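Local coordinates for time interval measuring enzyme TIME (Bombyx mori, PDB 2E47), which belongs to the copper/zinc superoxide dismutase family and probably destroys superoxide radicals by converting them to oxygen and hydrogen peroxide, at residues G48-E53 with G65-P70. Numbering follows the deposited sequence.
With CU (copper (II) ion), chain E; ZN (zinc ion), chain F.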
ATOM      1  N   GLY A  48      14.889  -3.102  14.290  1.00 17.77           N
ATOM      2  CA  GLY A  48      13.995  -1.954  14.209  1.00 17.85           C
ATOM      3  C   GLY A  48      12.837  -2.204  13.305  1.00 18.08           C
ATOM      4  O   GLY A  48      12.992  -2.776  12.222  1.00 19.03           O
ATOM      5  N   PHE A  49      11.647  -1.816  13.747  1.00 19.82           N
ATOM      6  CA  PHE A  49      10.480  -1.991  12.917  1.00 20.11           C
ATOM      7  C   PHE A  49       9.630  -0.737  13.073  1.00 19.30           C
ATOM      8  O   PHE A  49       9.208  -0.430  14.162  1.00 19.24           O
ATOM      9  CB  PHE A  49       9.742  -3.171  13.469  1.00 22.53           C
ATOM     10  CG  PHE A  49       8.598  -3.612  12.628  1.00 26.01           C
ATOM     11  CD1 PHE A  49       7.318  -3.610  13.143  1.00 31.23           C
ATOM     12  CD2 PHE A  49       8.817  -4.095  11.382  1.00 28.43           C
ATOM     13  CE1 PHE A  49       6.271  -4.038  12.373  1.00 34.00           C
ATOM     14  CE2 PHE A  49       7.801  -4.523  10.608  1.00 32.98           C
ATOM     15  CZ  PHE A  49       6.510  -4.478  11.101  1.00 32.62           C
ATOM     16  N   HIS A  50       9.419   0.030  12.002  1.00 18.43           N
ATOM     17  CA  HIS A  50       8.747   1.335  12.142  1.00 18.65           C
ATOM     18  C   HIS A  50       7.750   1.591  11.024  1.00 18.90           C
ATOM     19  O   HIS A  50       7.920   1.024   9.971  1.00 19.38           O
ATOM     20  CB  HIS A  50       9.759   2.463  12.074  1.00 18.19           C
ATOM     21  CG  HIS A  50      11.042   2.175  12.791  1.00 20.25           C
ATOM     22  ND1 HIS A  50      12.272   2.288  12.171  1.00 22.26           N
ATOM     23  CD2 HIS A  50      11.284   1.789  14.079  1.00 20.30           C
ATOM     24  CE1 HIS A  50      13.214   1.979  13.049  1.00 24.07           C
ATOM     25  NE2 HIS A  50      12.648   1.683  14.217  1.00 19.08           N
ATOM     26  N   VAL A  51       6.797   2.511  11.223  1.00 18.02           N
ATOM     27  CA  VAL A  51       5.965   3.034  10.143  1.00 16.77           C
ATOM     28  C   VAL A  51       6.679   4.265   9.623  1.00 19.88           C
ATOM     29  O   VAL A  51       6.939   5.267  10.403  1.00 19.70           O
ATOM     30  CB  VAL A  51       4.573   3.404  10.652  1.00 17.05           C
ATOM     31  CG1 VAL A  51       3.716   4.026   9.536  1.00 15.05           C
ATOM     32  CG2 VAL A  51       3.855   2.121  11.261  1.00 13.32           C
ATOM     33  N   HIS A  52       7.028   4.232   8.345  1.00 18.84           N
ATOM     34  CA  HIS A  52       7.700   5.368   7.754  1.00 20.16           C
ATOM     35  C   HIS A  52       6.621   6.239   7.053  1.00 21.22           C
ATOM     36  O   HIS A  52       5.479   5.821   6.828  1.00 19.70           O
ATOM     37  CB  HIS A  52       8.844   4.895   6.833  1.00 18.45           C
ATOM     38  CG  HIS A  52      10.078   4.426   7.563  1.00 18.03           C
ATOM     39  ND1 HIS A  52      11.347   4.755   7.155  1.00 22.44           N
ATOM     40  CD2 HIS A  52      10.243   3.634   8.644  1.00 18.24           C
ATOM     41  CE1 HIS A  52      12.234   4.178   7.941  1.00 21.29           C
ATOM     42  NE2 HIS A  52      11.589   3.503   8.874  1.00 26.89           N
ATOM     43  N   GLU A  53       6.956   7.487   6.776  1.00 22.96           N
ATOM     44  CA  GLU A  53       5.959   8.458   6.420  1.00 23.37           C
ATOM     45  C   GLU A  53       5.296   8.180   5.048  1.00 23.52           C
ATOM     46  O   GLU A  53       4.103   8.365   4.896  1.00 23.47           O
ATOM     47  CB  GLU A  53       6.604   9.854   6.426  1.00 24.96           C
ATOM     48  CG  GLU A  53       5.619  10.895   5.997  1.00 30.01           C
ATOM     49  CD  GLU A  53       6.236  12.286   5.796  1.00 37.34           C
ATOM     50  OE1 GLU A  53       5.444  13.270   5.756  1.00 39.15           O
ATOM     51  OE2 GLU A  53       7.479  12.384   5.675  1.00 36.83           O
ATOM     52  N   GLY A  65      10.790   7.370   3.051  1.00 26.45           N
ATOM     53  CA  GLY A  65      11.026   8.564   3.846  1.00 26.13           C
ATOM     54  C   GLY A  65      11.483   8.204   5.264  1.00 26.31           C
ATOM     55  O   GLY A  65      12.066   7.123   5.493  1.00 24.30           O
ATOM     56  N   SER A  66      11.215   9.099   6.216  1.00 24.44           N
ATOM     57  CA  SER A  66      11.658   8.888   7.590  1.00 26.35           C
ATOM     58  C   SER A  66      10.492   8.416   8.449  1.00 24.93           C
ATOM     59  O   SER A  66       9.403   8.114   7.953  1.00 25.49           O
ATOM     60  CB  SER A  66      12.306  10.176   8.154  1.00 27.77           C
ATOM     61  OG  SER A  66      11.462  11.303   8.025  1.00 31.78           O
ATOM     62  N   HIS A  67      10.693   8.337   9.747  1.00 23.76           N
ATOM     63  CA  HIS A  67       9.691   7.756  10.594  1.00 22.98           C
ATOM     64  C   HIS A  67       8.455   8.646  10.541  1.00 24.16           C
ATOM     65  O   HIS A  67       8.577   9.885  10.579  1.00 24.56           O
ATOM     66  CB  HIS A  67      10.235   7.534  12.032  1.00 23.20           C
ATOM     67  CG  HIS A  67      11.317   6.490  12.126  1.00 22.62           C
ATOM     68  ND1 HIS A  67      12.021   6.254  13.284  1.00 16.77           N
ATOM     69  CD2 HIS A  67      11.801   5.627  11.175  1.00 20.87           C
ATOM     70  CE1 HIS A  67      12.893   5.264  13.022  1.00 24.64           C
ATOM     71  NE2 HIS A  67      12.734   4.816  11.765  1.00 25.56           N
ATOM     72  N   PHE A  68       7.264   8.056  10.500  1.00 23.36           N
ATOM     73  CA  PHE A  68       6.042   8.830  10.519  1.00 24.75           C
ATOM     74  C   PHE A  68       5.970   9.662  11.825  1.00 26.00           C
ATOM     75  O   PHE A  68       5.957   9.103  12.916  1.00 27.63           O
ATOM     76  CB  PHE A  68       4.852   7.911  10.376  1.00 24.33           C
ATOM     77  CG  PHE A  68       3.510   8.609  10.358  1.00 24.67           C
ATOM     78  CD1 PHE A  68       3.313   9.793   9.642  1.00 24.40           C
ATOM     79  CD2 PHE A  68       2.440   8.070  11.062  1.00 23.37           C
ATOM     80  CE1 PHE A  68       2.080  10.403   9.622  1.00 23.99           C
ATOM     81  CE2 PHE A  68       1.186   8.646  11.047  1.00 22.47           C
ATOM     82  CZ  PHE A  68       1.003   9.829  10.321  1.00 24.56           C
ATOM     83  N   ASN A  69       5.895  10.993  11.711  1.00 26.81           N
ATOM     84  CA  ASN A  69       6.095  11.893  12.870  1.00 28.26           C
ATOM     85  C   ASN A  69       5.207  13.179  12.756  1.00 29.96           C
ATOM     86  O   ASN A  69       5.743  14.281  12.641  1.00 30.76           O
ATOM     87  CB  ASN A  69       7.598  12.245  12.968  1.00 27.04           C
ATOM     88  CG  ASN A  69       8.002  13.105  14.225  1.00 26.72           C
ATOM     89  OD1 ASN A  69       9.026  13.763  14.169  1.00 26.17           O
ATOM     90  ND2 ASN A  69       7.317  12.981  15.336  1.00 16.78           N
ATOM     91  N   PRO A  70       3.848  13.024  12.774  1.00 30.37           N
ATOM     92  CA  PRO A  70       2.956  14.157  12.621  1.00 31.40           C
ATOM     93  C   PRO A  70       3.018  15.086  13.835  1.00 33.90           C
ATOM     94  O   PRO A  70       2.651  16.259  13.737  1.00 33.42           O
ATOM     95  CB  PRO A  70       1.587  13.503  12.574  1.00 31.92           C
ATOM     96  CG  PRO A  70       1.729  12.271  13.392  1.00 29.02           C
ATOM     97  CD  PRO A  70       3.091  11.771  13.000  1.00 30.12           C
TER
HETATM   98 CU    CU E 171      12.861   3.244  10.470  1.00 52.69          CU
HETATM   99 ZN    ZN F 172      11.478   7.119  15.059  1.00 24.30          ZN
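With CG set anti to the carbonyl carbon in all three (chi1 -40° for His50, -76° for His52, -67° for His67), the imidazoles of His50 and His52 on strand 45-52 and of His67 on the following loop converge on one copper ion. The His50 ring is turned so that ND1 reaches the metal at 2.0 Å, whereas His52 and His67 each present NE2; His124 supplies the fourth nitrogen. Shared coordination explains why His50 ND1 and His67 NE2 stand just 2.6 Å apart without a hydrogen bond. His67 CE1 lies over one face of the His50 ring, while the CD2 edge of His67 is directed at the face of His52, an offset edge-to-face pair. The far nitrogens are fixed too: His52 ND1 donates to Gly65 O at 3.0 Å from above the carbonyl plane, and His50 NE2 is hydrogen-bonded to Asp128 OD1. The backbones are tied on both sides of the His52–His67 bridge, by an almost straight bond from Phe68 N to Val51 O (2.8 Å) and by Glu53 N to Ser66 O, and Val51 CG1 packs alongside Phe68 CB. His67 ND1 binds zinc at 2.0 Å, with His75, His84 and Asp87 completing that site. One imidazole thus joins two metals, the bridging histidine characteristic of the copper–zinc site in the Cu,Zn superoxide dismutase beta-barrel.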